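Local coordinates for hypothetical protein SpyM3_0169 (Streptococcus pyogenes, PDB 1PG6) that is of unknown function but belongs to the AIM24 mitochondrial biogenesis family of the cupin clan and carries two bound calcium ions, at residues A[113-118]-A[156-161]; A[106-111]-A[150-155]; A[95-100]-A[119-124]; A[35-40]-A[80-85]. One frame throughout, in Å; residues are numbered along the deposited sequence.

In the fold
Strand 156-161 of interaction 1 pairs with strand 103-108 of interaction 2 on one side and strand 120-124 of interaction 3 on the other, and interaction 4 continues the same six-stranded sheet beyond strand 120-124. Interactions 1 and 3, with centres about 8 Å apart, share a calcium ion: N161 reaches it from the first and T99 from the second. Interaction 2 lies at the end of the same pair of sheets away from that calcium, its centre about 9 Å from that of interaction 1; G156 O and L108 N, 2.7 Å apart, join 1 to 2. Interaction 4 meets interaction 3 through L123 O and Y37 N, 2.8 Å apart. M150 of interaction 2 packs on F120 and I82 between the sheets.

Interaction 1: residues A[113-118]-A[156-161]; sequences YRLNDG and GTLLAN. With CA (calcium ion), chain B.
L158 holds CG anti to its backbone N (chi1 160°), which points its methyls at L115, and the two leucines meet tip to tip between two six-stranded sheets. CD2 of L115 sits 3.9 Å from both CD1 and CD2 of L158, and the same L115 methyl also rests 4.0 Å from A160 CB. Y113 adds its CB, 4.2 Å from L158 CD2. This is face-to-face packing of a beta sandwich: strand 113-116 belongs to one sheet and strand 156-161 to the other, the segment axes running roughly the same way with a closest approach of 9.1 Å.

At the far end the apolar seam gives way to one polar link. N161 places its CG between its backbone N and carbonyl carbon (chi1 78°), and from there the amide works in two directions. ND2 donates to G118 O at 3.0 Å with a bent N-H...O angle of 146°, while OD1 binds calcium at 2.7 Å. T99 and S162 supply further oxygens to that ion. With one end on a metal and the other on a carbonyl, the amide has a defined orientation; the calcium would probably polarise it and make ND2 a somewhat stronger donor toward the loop after strand 113-116.

Interaction 2: residues A[106-111]-A[150-155]; sequences LELGEK and MTTEGL
This is a packing contact at one end of the beta sandwich, where L108 on the outermost strand 103-108 of one sheet, and the turn after it, meet T152 of strand 148-153 from the other sheet and the residues that follow it. L108 carries most of it. Its side chain crosses that of T152 at about a right angle, with CD1 3.9 Å from T152 CB and CD2 3.6 Å from T152 OG1. Behind the branch, L108 CB lies 3.4 Å from G154 O. L155 leaves the chain pointing away, but its CG, set opposite its carbonyl carbon (chi1 -57°), brings CD2 back over the glycine turn to 3.7 Å from G109 CA.

Several polar groups here bond outside the contact. G109 N donates within its own turn to K111 O at 2.9 Å, not to G154 O. T152 OG1 bonds to Q112 OE1 and to Y113 N, so the hydroxyl that L108 touches has its polar needs met. Q112 NE2 in turn bonds to both G154 O and G109 O. The two segments therefore adhere directly by van der Waals contact alone, while the Q112 amide, bonded to T152 OG1, G154 O and G109 O, bridges them with directional bonds.

Interaction 3: residues A[95-100]-A[119-124]; sequences LAPNTP and AFLALD. With CA (calcium ion), chain B.
A classic beta bulge in strand 120-124 faces the loop that leads into a calcium site. L121 and A122 of the bulge both face L159 on the neighbouring strand, a consequence of the L121 psi of -50°, far from the usual strand value, and both side chains also turn toward segment 95-100.

No hydrogen bond crosses the contact; it is packing, mostly between apolar side chains. L95 lays its CD1 methyl 3.9 Å from A122 CB and 4.2 Å from L121 O, so it packs on the second residue of the bulge. L121 holds its CG anti to the backbone N (chi1 174°), which carries its two methyls to the start of the loop: CD2 comes 4.0 Å from P97 CG, with the two side chains crossing obliquely, and CD1 lies 4.3 Å from A96 O. P97 lies between the bulge and the metal, its CB 3.4 Å from the calcium ion without binding it.

Two residues on, T99 grips that ion twice, with its carbonyl O at 2.5 Å and its OG1 at 2.6 Å from the calcium. N161 OD1, S162 O and a water at 2.5 Å from the calcium are the other oxygens modelled on the ion, so the metal probably steadies one end of the loop, while the other packs on the bulge.

In the fold, L95 ends strand 91-95 of the four-stranded sheet, while strand 120-124 runs between 35-39 and 156-161 in a six-stranded one. The contact joins these two sheets, with L38 beside L95, V36 beside A122, and I103 of strand 103-108 touching both P97 and L121.

Interaction 4: residues A[35-40]-A[80-85]; sequences SVYLQQ and MFITQA
Strand 35-39 and strand 82-87 pair as antiparallel neighbours in a six-stranded beta sheet, although 39 residues, helix 67-76 among them, lie between the two segments. The backbone bonds come first. V36 and A85 exchange N-H...O bonds both ways, as do L38 and T83; the shortest is L38 N to T83 O at 2.7 Å. A fifth bond, Q40 N to F81 O, extends the pairing past the strand end, but there the donor stands 40° out of the carbonyl plane. Weaker CA-H...O contacts fill in between, such as Q84 CA to V36 O at 3.3 Å.

Apolar packing works on both faces. On the V36, L38 and A85 face, A85 CB lies 3.7 Å from L38 CD2 and 4.0 Å from V36 CG1. On the opposite face, Y37 CB rests 3.8 Å from I82 CG2, with F120 of strand 120-124 touching both side chains.

One close carbon-to-oxygen contact stands apart: L38 places its CG between backbone N and carbonyl carbon (chi1 55°), which presses CG to 3.2 Å from T83 OG1, a tight spot.

The remaining contacts set amides against rings. Q40 NE2 approaches the edge of the F81 ring near its plane. Q84 runs alongside Y37, pointing the same way, and puts NE2 3.0 Å above the tyrosine ring, over its centre, with the amide and ring planes 41° apart.

Interaction 1: residues A[113-118]-A[156-161]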
loop_
_atom_site.group_PDB
_atom_site.type_symbol
_atom_site.label_atom_id
_atom_site.label_comp_id
_atom_site.label_asym_id
_atom_site.label_seq_id
_atom_site.Cartn_x
_atom_site.Cartn_y
_atom_site.Cartn_z
ATOM N N TYR A 113 -2.589 10.693 -0.177
ATOM C CA TYR A 113 -2.254 9.866 0.972
ATOM C C TYR A 113 -0.864 9.262 0.926
ATOM O O TYR A 113 -0.236 9.187 -0.129
ATOM C CB TYR A 113 -3.261 8.716 1.096
ATOM C CG TYR A 113 -4.703 9.152 1.223
ATOM C CD1 TYR A 113 -5.463 9.474 0.093
ATOM C CD2 TYR A 113 -5.293 9.297 2.477
ATOM C CE1 TYR A 113 -6.773 9.936 0.213
ATOM C CE2 TYR A 113 -6.598 9.761 2.609
ATOM C CZ TYR A 113 -7.330 10.081 1.481
ATOM O OH TYR A 113 -8.601 10.578 1.623
ATOM N N ARG A 114 -0.404 8.832 2.096
ATOM C CA ARG A 114 0.869 8.154 2.244
ATOM C C ARG A 114 0.457 6.775 2.769
ATOM O O ARG A 114 -0.553 6.649 3.473
ATOM C CB ARG A 114 1.769 8.865 3.261
ATOM C CG ARG A 114 2.109 10.314 2.901
ATOM C CD ARG A 114 3.201 10.858 3.813
ATOM N NE ARG A 114 3.287 12.325 3.812
ATOM C CZ ARG A 114 3.906 13.050 2.885
ATOM N NH1 ARG A 114 4.512 12.462 1.861
ATOM N NH2 ARG A 114 3.927 14.371 2.987
ATOM N N LEU A 115 1.211 5.745 2.407
ATOM C CA LEU A 115 0.898 4.389 2.841
ATOM C C LEU A 115 2.137 3.621 3.237
ATOM O O LEU A 115 3.212 3.810 2.669
ATOM C CB LEU A 115 0.216 3.597 1.724
ATOM C CG LEU A 115 -0.900 4.221 0.893
ATOM C CD1 LEU A 115 -0.300 5.150 -0.143
ATOM C CD2 LEU A 115 -1.682 3.108 0.201
ATOM N N ASN A 116 1.970 2.741 4.213
ATOM C CA ASN A 116 3.054 1.889 4.676
ATOM C C ASN A 116 3.228 0.723 3.723
ATOM O O ASN A 116 2.348 0.442 2.910
ATOM C CB ASN A 116 2.731 1.332 6.056
ATOM C CG ASN A 116 3.242 2.204 7.161
ATOM O OD1 ASN A 116 2.548 2.451 8.151
ATOM N ND2 ASN A 116 4.468 2.680 7.010
ATOM N N ASP A 117 4.364 0.043 3.848
ATOM C CA ASP A 117 4.666 -1.123 3.032
ATOM C C ASP A 117 3.622 -2.197 3.265
ATOM O O ASP A 117 3.289 -2.531 4.409
ATOM C CB ASP A 117 6.035 -1.715 3.377
ATOM C CG ASP A 117 7.174 -1.001 2.689
ATOM O OD1 ASP A 117 7.049 -0.701 1.480
ATOM O OD2 ASP A 117 8.205 -0.761 3.357
ATOM N N GLY A 118 3.121 -2.741 2.167
ATOM C CA GLY A 118 2.131 -3.791 2.245
ATOM C C GLY A 118 0.712 -3.277 2.202
ATOM O O GLY A 118 -0.207 -4.054 1.980
ATOM N N GLY A 156 -7.506 10.201 -9.557
ATOM C CA GLY A 156 -7.785 8.785 -9.693
ATOM C C GLY A 156 -8.179 8.154 -8.378
ATOM O O GLY A 156 -8.462 8.844 -7.396
ATOM N N THR A 157 -8.202 6.830 -8.360
ATOM C CA THR A 157 -8.564 6.109 -7.150
ATOM C C THR A 157 -7.402 5.273 -6.642
ATOM O O THR A 157 -6.681 4.662 -7.423
ATOM C CB THR A 157 -9.741 5.156 -7.396
ATOM O OG1 THR A 157 -10.879 5.903 -7.839
ATOM C CG2 THR A 157 -10.090 4.410 -6.114
ATOM N N LEU A 158 -7.233 5.259 -5.324
ATOM C CA LEU A 158 -6.199 4.472 -4.674
ATOM C C LEU A 158 -6.921 3.388 -3.885
ATOM O O LEU A 158 -7.907 3.670 -3.204
ATOM C CB LEU A 158 -5.388 5.330 -3.697
ATOM C CG LEU A 158 -4.610 4.555 -2.619
ATOM C CD1 LEU A 158 -3.399 3.865 -3.248
ATOM C CD2 LEU A 158 -4.151 5.512 -1.521
ATOM N N LEU A 159 -6.459 2.150 -4.000
ATOM C CA LEU A 159 -7.048 1.059 -3.231
ATOM C C LEU A 159 -5.984 0.618 -2.229
ATOM O O LEU A 159 -4.885 0.226 -2.620
ATOM C CB LEU A 159 -7.429 -0.126 -4.133
ATOM C CG LEU A 159 -8.510 0.095 -5.195
ATOM C CD1 LEU A 159 -8.826 -1.224 -5.902
ATOM C CD2 LEU A 159 -9.770 0.648 -4.545
ATOM N N ALA A 160 -6.303 0.711 -0.939
ATOM C CA ALA A 160 -5.387 0.302 0.117
ATOM C C ALA A 160 -5.983 -0.943 0.768
ATOM O O ALA A 160 -7.199 -1.130 0.751
ATOM C CB ALA A 160 -5.231 1.415 1.149
ATOM N N ASN A 161 -5.133 -1.797 1.328
ATOM C CA ASN A 161 -5.611 -3.032 1.954
ATOM C C ASN A 161 -5.037 -3.167 3.362
ATOM O O ASN A 161 -3.937 -2.704 3.634
ATOM C CB ASN A 161 -5.171 -4.227 1.111
ATOM C CG ASN A 161 -3.714 -4.567 1.326
ATOM O OD1 ASN A 161 -3.379 -5.330 2.230
ATOM N ND2 ASN A 161 -2.840 -3.980 0.528
HETATM CA CA CA B . -5.056 -7.207 3.139
HETATM O O HOH W 1 -7.470 -7.128 2.509
#

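Interaction 2: residues A[106-111]-A[150-155]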
loop_
_atom_site.group_PDB
_atom_site.type_symbol
_atom_site.label_atom_id
_atom_site.label_comp_id
_atom_site.label_asym_id
_atom_site.label_seq_id
_atom_site.Cartn_x
_atom_site.Cartn_y
_atom_site.Cartn_z
ATOM N N LEU A 106 -9.855 5.175 -1.907
ATOM C CA LEU A 106 -9.701 6.582 -1.588
ATOM C C LEU A 106 -9.555 7.401 -2.869
ATOM O O LEU A 106 -8.724 7.087 -3.729
ATOM C CB LEU A 106 -8.477 6.762 -0.685
ATOM C CG LEU A 106 -8.542 6.033 0.669
ATOM C CD1 LEU A 106 -7.187 6.090 1.366
ATOM C CD2 LEU A 106 -9.608 6.679 1.550
ATOM N N GLU A 107 -10.377 8.442 -2.992
ATOM C CA GLU A 107 -10.366 9.322 -4.159
ATOM C C GLU A 107 -9.190 10.286 -4.060
ATOM O O GLU A 107 -8.979 10.920 -3.027
ATOM C CB GLU A 107 -11.677 10.112 -4.230
ATOM C CG GLU A 107 -11.820 11.013 -5.456
ATOM C CD GLU A 107 -12.051 10.241 -6.742
ATOM O OE1 GLU A 107 -12.271 10.883 -7.795
ATOM O OE2 GLU A 107 -12.015 8.992 -6.709
ATOM N N LEU A 108 -8.427 10.398 -5.140
ATOM C CA LEU A 108 -7.267 11.274 -5.149
ATOM C C LEU A 108 -7.524 12.563 -5.921
ATOM O O LEU A 108 -8.201 12.564 -6.946
ATOM C CB LEU A 108 -6.066 10.543 -5.747
ATOM C CG LEU A 108 -5.732 9.181 -5.124
ATOM C CD1 LEU A 108 -4.551 8.566 -5.857
ATOM C CD2 LEU A 108 -5.421 9.344 -3.647
ATOM N N GLY A 109 -6.967 13.657 -5.417
ATOM C CA GLY A 109 -7.137 14.950 -6.053
ATOM C C GLY A 109 -6.778 16.022 -5.049
ATOM O O GLY A 109 -5.599 16.275 -4.809
ATOM N N GLU A 110 -7.793 16.644 -4.460
ATOM C CA GLU A 110 -7.577 17.676 -3.458
ATOM C C GLU A 110 -6.938 16.993 -2.260
ATOM O O GLU A 110 -6.265 17.626 -1.451
ATOM C CB GLU A 110 -8.906 18.311 -3.041
ATOM C CG GLU A 110 -9.711 18.922 -4.181
ATOM C CD GLU A 110 -10.894 19.732 -3.681
ATOM O OE1 GLU A 110 -11.733 20.146 -4.509
ATOM O OE2 GLU A 110 -10.980 19.961 -2.455
ATOM N N LYS A 111 -7.169 15.688 -2.152
ATOM C CA LYS A 111 -6.602 14.908 -1.061
ATOM C C LYS A 111 -5.668 13.841 -1.621
ATOM O O LYS A 111 -5.915 13.279 -2.688
ATOM C CB LYS A 111 -7.722 14.254 -0.240
ATOM C CG LYS A 111 -8.629 15.255 0.469
ATOM C CD LYS A 111 -9.749 14.570 1.240
ATOM C CE LYS A 111 -9.228 13.766 2.429
ATOM N NZ LYS A 111 -8.741 14.630 3.544
HETATM N N MSE A 150 4.926 5.158 0.777
HETATM C CA MSE A 150 4.452 5.549 -0.543
HETATM C C MSE A 150 3.563 6.776 -0.439
HETATM O O MSE A 150 2.726 6.869 0.457
HETATM C CB MSE A 150 3.647 4.405 -1.169
HETATM C CG MSE A 150 3.009 4.729 -2.510
HETATM SE SE MSE A 150 1.862 3.293 -3.123
HETATM C CE MSE A 150 3.137 1.871 -3.062
ATOM N N THR A 151 3.751 7.729 -1.346
ATOM C CA THR A 151 2.929 8.935 -1.358
ATOM C C THR A 151 2.313 9.086 -2.744
ATOM O O THR A 151 3.006 8.970 -3.757
ATOM C CB THR A 151 3.755 10.197 -1.020
ATOM O OG1 THR A 151 4.194 10.130 0.345
ATOM C CG2 THR A 151 2.910 11.450 -1.202
ATOM N N THR A 152 1.010 9.341 -2.781
ATOM C CA THR A 152 0.281 9.487 -4.035
ATOM C C THR A 152 0.245 10.918 -4.551
ATOM O O THR A 152 0.530 11.867 -3.822
ATOM C CB THR A 152 -1.187 9.029 -3.888
ATOM O OG1 THR A 152 -1.877 9.912 -2.993
ATOM C CG2 THR A 152 -1.251 7.610 -3.334
ATOM N N GLU A 153 -0.128 11.049 -5.818
ATOM C CA GLU A 153 -0.241 12.341 -6.479
ATOM C C GLU A 153 -1.139 12.138 -7.690
ATOM O O GLU A 153 -1.245 11.028 -8.209
ATOM C CB GLU A 153 1.138 12.823 -6.933
ATOM C CG GLU A 153 1.126 14.159 -7.657
ATOM C CD GLU A 153 2.496 14.546 -8.185
ATOM O OE1 GLU A 153 3.054 13.787 -9.011
ATOM O OE2 GLU A 153 3.016 15.610 -7.780
ATOM N N GLY A 154 -1.801 13.205 -8.125
ATOM C CA GLY A 154 -2.661 13.109 -9.290
ATOM C C GLY A 154 -4.118 12.794 -9.020
ATOM O O GLY A 154 -4.565 12.767 -7.873
ATOM N N LEU A 155 -4.860 12.555 -10.097
ATOM C CA LEU A 155 -6.277 12.238 -10.007
ATOM C C LEU A 155 -6.487 10.744 -10.210
ATOM O O LEU A 155 -5.741 10.097 -10.945
ATOM C CB LEU A 155 -7.064 13.010 -11.071
ATOM C CG LEU A 155 -6.932 14.536 -11.066
ATOM C CD1 LEU A 155 -7.780 15.123 -12.187
ATOM C CD2 LEU A 155 -7.375 15.093 -9.729
#

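Interaction 3: residues A[95-100]-A[119-124]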
loop_
_atom_site.group_PDB
_atom_site.type_symbol
_atom_site.label_atom_id
_atom_site.label_comp_id
_atom_site.label_asym_id
_atom_site.label_seq_id
_atom_site.Cartn_x
_atom_site.Cartn_y
_atom_site.Cartn_z
ATOM N N LEU A 95 -8.394 -8.524 -8.535
ATOM C CA LEU A 95 -7.233 -8.529 -7.653
ATOM C C LEU A 95 -7.604 -9.024 -6.271
ATOM O O LEU A 95 -8.750 -8.893 -5.837
ATOM C CB LEU A 95 -6.674 -7.115 -7.489
ATOM C CG LEU A 95 -6.328 -6.310 -8.737
ATOM C CD1 LEU A 95 -5.778 -4.940 -8.317
ATOM C CD2 LEU A 95 -5.320 -7.082 -9.565
ATOM N N ALA A 96 -6.616 -9.578 -5.579
ATOM C CA ALA A 96 -6.804 -10.062 -4.224
ATOM C C ALA A 96 -5.647 -9.555 -3.370
ATOM O O ALA A 96 -4.489 -9.638 -3.779
ATOM C CB ALA A 96 -6.822 -11.590 -4.211
ATOM N N PRO A 97 -5.948 -8.994 -2.192
ATOM C CA PRO A 97 -4.910 -8.487 -1.285
ATOM C C PRO A 97 -4.079 -9.677 -0.808
ATOM O O PRO A 97 -4.599 -10.793 -0.716
ATOM C CB PRO A 97 -5.717 -7.876 -0.140
ATOM C CG PRO A 97 -7.029 -7.515 -0.779
ATOM C CD PRO A 97 -7.293 -8.691 -1.677
ATOM N N ASN A 98 -2.806 -9.452 -0.483
ATOM C CA ASN A 98 -1.959 -10.553 -0.030
ATOM C C ASN A 98 -2.130 -10.912 1.441
ATOM O O ASN A 98 -1.546 -11.888 1.906
ATOM C CB ASN A 98 -0.480 -10.265 -0.329
ATOM C CG ASN A 98 0.019 -8.997 0.330
ATOM O OD1 ASN A 98 -0.205 -8.765 1.515
ATOM N ND2 ASN A 98 0.719 -8.172 -0.439
ATOM N N THR A 99 -2.921 -10.133 2.177
ATOM C CA THR A 99 -3.154 -10.430 3.590
ATOM C C THR A 99 -4.650 -10.432 3.907
ATOM O O THR A 99 -5.431 -9.720 3.275
ATOM C CB THR A 99 -2.443 -9.412 4.534
ATOM O OG1 THR A 99 -2.919 -8.089 4.279
ATOM C CG2 THR A 99 -0.946 -9.430 4.318
ATOM N N PRO A 100 -5.073 -11.254 4.878
ATOM C CA PRO A 100 -6.488 -11.328 5.261
ATOM C C PRO A 100 -6.939 -9.999 5.849
ATOM O O PRO A 100 -6.378 -9.539 6.840
ATOM C CB PRO A 100 -6.512 -12.429 6.317
ATOM C CG PRO A 100 -5.291 -13.259 5.998
ATOM C CD PRO A 100 -4.271 -12.240 5.621
ATOM N N ALA A 119 0.514 -1.978 2.403
ATOM C CA ALA A 119 -0.845 -1.437 2.386
ATOM C C ALA A 119 -1.365 -1.123 0.984
ATOM O O ALA A 119 -2.569 -0.942 0.787
ATOM C CB ALA A 119 -0.930 -0.181 3.259
ATOM N N PHE A 120 -0.463 -1.042 0.014
ATOM C CA PHE A 120 -0.859 -0.735 -1.353
ATOM C C PHE A 120 -1.462 -1.921 -2.086
ATOM O O PHE A 120 -0.933 -3.034 -2.036
ATOM C CB PHE A 120 0.340 -0.238 -2.165
ATOM C CG PHE A 120 0.028 0.006 -3.616
ATOM C CD1 PHE A 120 -0.754 1.093 -3.997
ATOM C CD2 PHE A 120 0.501 -0.856 -4.601
ATOM C CE1 PHE A 120 -1.061 1.317 -5.333
ATOM C CE2 PHE A 120 0.199 -0.639 -5.941
ATOM C CZ PHE A 120 -0.584 0.450 -6.308
ATOM N N LEU A 121 -2.576 -1.677 -2.770
ATOM C CA LEU A 121 -3.217 -2.723 -3.564
ATOM C C LEU A 121 -3.324 -2.313 -5.027
ATOM O O LEU A 121 -2.947 -3.076 -5.917
ATOM C CB LEU A 121 -4.614 -3.063 -3.023
ATOM C CG LEU A 121 -5.385 -4.057 -3.900
ATOM C CD1 LEU A 121 -4.561 -5.317 -4.104
ATOM C CD2 LEU A 121 -6.728 -4.400 -3.253
ATOM N N ALA A 122 -3.836 -1.111 -5.279
ATOM C CA ALA A 122 -3.989 -0.642 -6.653
ATOM C C ALA A 122 -4.067 0.873 -6.765
ATOM O O ALA A 122 -4.396 1.578 -5.808
ATOM C CB ALA A 122 -5.227 -1.270 -7.286
ATOM N N LEU A 123 -3.778 1.368 -7.962
ATOM C CA LEU A 123 -3.797 2.799 -8.209
ATOM C C LEU A 123 -4.086 3.079 -9.673
ATOM O O LEU A 123 -3.516 2.443 -10.557
ATOM C CB LEU A 123 -2.441 3.402 -7.832
ATOM C CG LEU A 123 -2.265 4.911 -8.036
ATOM C CD1 LEU A 123 -3.146 5.676 -7.058
ATOM C CD2 LEU A 123 -0.800 5.278 -7.820
ATOM N N ASP A 124 -4.980 4.027 -9.923
ATOM C CA ASP A 124 -5.325 4.410 -11.285
ATOM C C ASP A 124 -4.064 4.770 -12.060
ATOM O O ASP A 124 -3.162 5.412 -11.524
ATOM C CB ASP A 124 -6.274 5.609 -11.266
ATOM C CG ASP A 124 -7.695 5.228 -11.600
ATOM O OD1 ASP A 124 -8.601 5.509 -10.787
ATOM O OD2 ASP A 124 -7.907 4.645 -12.685
HETATM CA CA CA B . -5.056 -7.207 3.139
HETATM O O HOH W 1 -7.470 -7.128 2.509
#

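Interaction 4: residues A[35-40]-A[80-85]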
loop_
_atom_site.group_PDB
_atom_site.type_symbol
_atom_site.label_atom_id
_atom_site.label_comp_id
_atom_site.label_asym_id
_atom_site.label_seq_id
_atom_site.Cartn_x
_atom_site.Cartn_y
_atom_site.Cartn_z
ATOM N N SER A 35 -5.179 1.809 -17.732
ATOM C CA SER A 35 -4.190 1.028 -17.001
ATOM C C SER A 35 -4.337 1.202 -15.500
ATOM O O SER A 35 -5.037 2.096 -15.023
ATOM C CB SER A 35 -2.776 1.446 -17.404
ATOM O OG SER A 35 -2.478 2.738 -16.907
ATOM N N VAL A 36 -3.658 0.339 -14.756
ATOM C CA VAL A 36 -3.701 0.405 -13.309
ATOM C C VAL A 36 -2.458 -0.224 -12.712
ATOM O O VAL A 36 -1.970 -1.246 -13.200
ATOM C CB VAL A 36 -4.949 -0.322 -12.756
ATOM C CG1 VAL A 36 -4.969 -1.766 -13.229
ATOM C CG2 VAL A 36 -4.963 -0.255 -11.241
ATOM N N TYR A 37 -1.940 0.408 -11.665
ATOM C CA TYR A 37 -0.774 -0.100 -10.955
ATOM C C TYR A 37 -1.333 -1.081 -9.931
ATOM O O TYR A 37 -2.378 -0.819 -9.332
ATOM C CB TYR A 37 -0.046 1.016 -10.205
ATOM C CG TYR A 37 0.534 2.112 -11.070
ATOM C CD1 TYR A 37 -0.219 3.239 -11.408
ATOM C CD2 TYR A 37 1.845 2.031 -11.534
ATOM C CE1 TYR A 37 0.327 4.262 -12.186
ATOM C CE2 TYR A 37 2.398 3.046 -12.312
ATOM C CZ TYR A 37 1.639 4.155 -12.633
ATOM O OH TYR A 37 2.193 5.163 -13.394
ATOM N N LEU A 38 -0.644 -2.195 -9.717
ATOM C CA LEU A 38 -1.122 -3.180 -8.754
ATOM C C LEU A 38 -0.028 -3.848 -7.938
ATOM O O LEU A 38 1.117 -3.981 -8.377
ATOM C CB LEU A 38 -1.941 -4.267 -9.456
ATOM C CG LEU A 38 -1.254 -5.002 -10.607
ATOM C CD1 LEU A 38 -1.372 -6.508 -10.436
ATOM C CD2 LEU A 38 -1.892 -4.557 -11.913
ATOM N N GLN A 39 -0.409 -4.253 -6.734
ATOM C CA GLN A 39 0.475 -4.952 -5.814
ATOM C C GLN A 39 0.990 -6.193 -6.536
ATOM O O GLN A 39 0.204 -6.974 -7.069
ATOM C CB GLN A 39 -0.330 -5.357 -4.577
ATOM C CG GLN A 39 0.372 -6.272 -3.598
ATOM C CD GLN A 39 -0.569 -6.738 -2.499
ATOM O OE1 GLN A 39 -0.844 -6.004 -1.546
ATOM N NE2 GLN A 39 -1.091 -7.954 -2.642
ATOM N N GLN A 40 2.306 -6.370 -6.564
ATOM C CA GLN A 40 2.872 -7.521 -7.250
ATOM C C GLN A 40 2.208 -8.804 -6.767
ATOM O O GLN A 40 2.070 -9.025 -5.567
ATOM C CB GLN A 40 4.378 -7.618 -7.004
ATOM C CG GLN A 40 5.038 -8.694 -7.847
ATOM C CD GLN A 40 6.427 -9.059 -7.367
ATOM O OE1 GLN A 40 7.192 -9.698 -8.087
ATOM N NE2 GLN A 40 6.756 -8.670 -6.140
HETATM N N MSE A 80 9.716 -2.063 -7.163
HETATM C CA MSE A 80 9.860 -3.285 -7.940
HETATM C C MSE A 80 8.724 -4.247 -7.613
HETATM O O MSE A 80 8.542 -5.255 -8.293
HETATM C CB MSE A 80 11.204 -3.952 -7.632
HETATM C CG MSE A 80 12.407 -3.230 -8.216
HETATM SE SE MSE A 80 12.433 -3.339 -10.140
HETATM C CE MSE A 80 11.393 -1.768 -10.543
ATOM N N PHE A 81 7.958 -3.928 -6.572
ATOM C CA PHE A 81 6.853 -4.783 -6.157
ATOM C C PHE A 81 5.497 -4.265 -6.617
ATOM O O PHE A 81 4.455 -4.620 -6.062
ATOM C CB PHE A 81 6.876 -4.955 -4.641
ATOM C CG PHE A 81 8.215 -5.380 -4.116
ATOM C CD1 PHE A 81 9.151 -4.433 -3.714
ATOM C CD2 PHE A 81 8.567 -6.724 -4.081
ATOM C CE1 PHE A 81 10.419 -4.818 -3.283
ATOM C CE2 PHE A 81 9.832 -7.122 -3.654
ATOM C CZ PHE A 81 10.761 -6.165 -3.255
ATOM N N ILE A 82 5.527 -3.418 -7.639
ATOM C CA ILE A 82 4.315 -2.863 -8.216
ATOM C C ILE A 82 4.357 -3.108 -9.720
ATOM O O ILE A 82 5.331 -2.760 -10.388
ATOM C CB ILE A 82 4.191 -1.348 -7.953
ATOM C CG1 ILE A 82 4.053 -1.093 -6.449
ATOM C CG2 ILE A 82 2.987 -0.789 -8.701
ATOM C CD1 ILE A 82 3.921 0.377 -6.079
ATOM N N THR A 83 3.307 -3.732 -10.240
ATOM C CA THR A 83 3.222 -4.015 -11.664
ATOM C C THR A 83 2.099 -3.188 -12.267
ATOM O O THR A 83 1.344 -2.531 -11.549
ATOM C CB THR A 83 2.961 -5.515 -11.923
ATOM O OG1 THR A 83 1.757 -5.917 -11.262
ATOM C CG2 THR A 83 4.116 -6.346 -11.394
ATOM N N GLN A 84 1.988 -3.203 -13.589
ATOM C CA GLN A 84 0.939 -2.427 -14.232
ATOM C C GLN A 84 0.207 -3.243 -15.281
ATOM O O GLN A 84 0.822 -3.940 -16.084
ATOM C CB GLN A 84 1.532 -1.160 -14.852
ATOM C CG GLN A 84 0.490 -0.158 -15.333
ATOM C CD GLN A 84 1.045 1.252 -15.454
ATOM O OE1 GLN A 84 2.013 1.492 -16.175
ATOM N NE2 GLN A 84 0.428 2.193 -14.747
ATOM N N ALA A 85 -1.117 -3.155 -15.253
ATOM C CA ALA A 85 -1.957 -3.873 -16.197
ATOM C C ALA A 85 -2.500 -2.887 -17.223
ATOM O O ALA A 85 -2.993 -1.819 -16.863
ATOM C CB ALA A 85 -3.104 -4.549 -15.461
#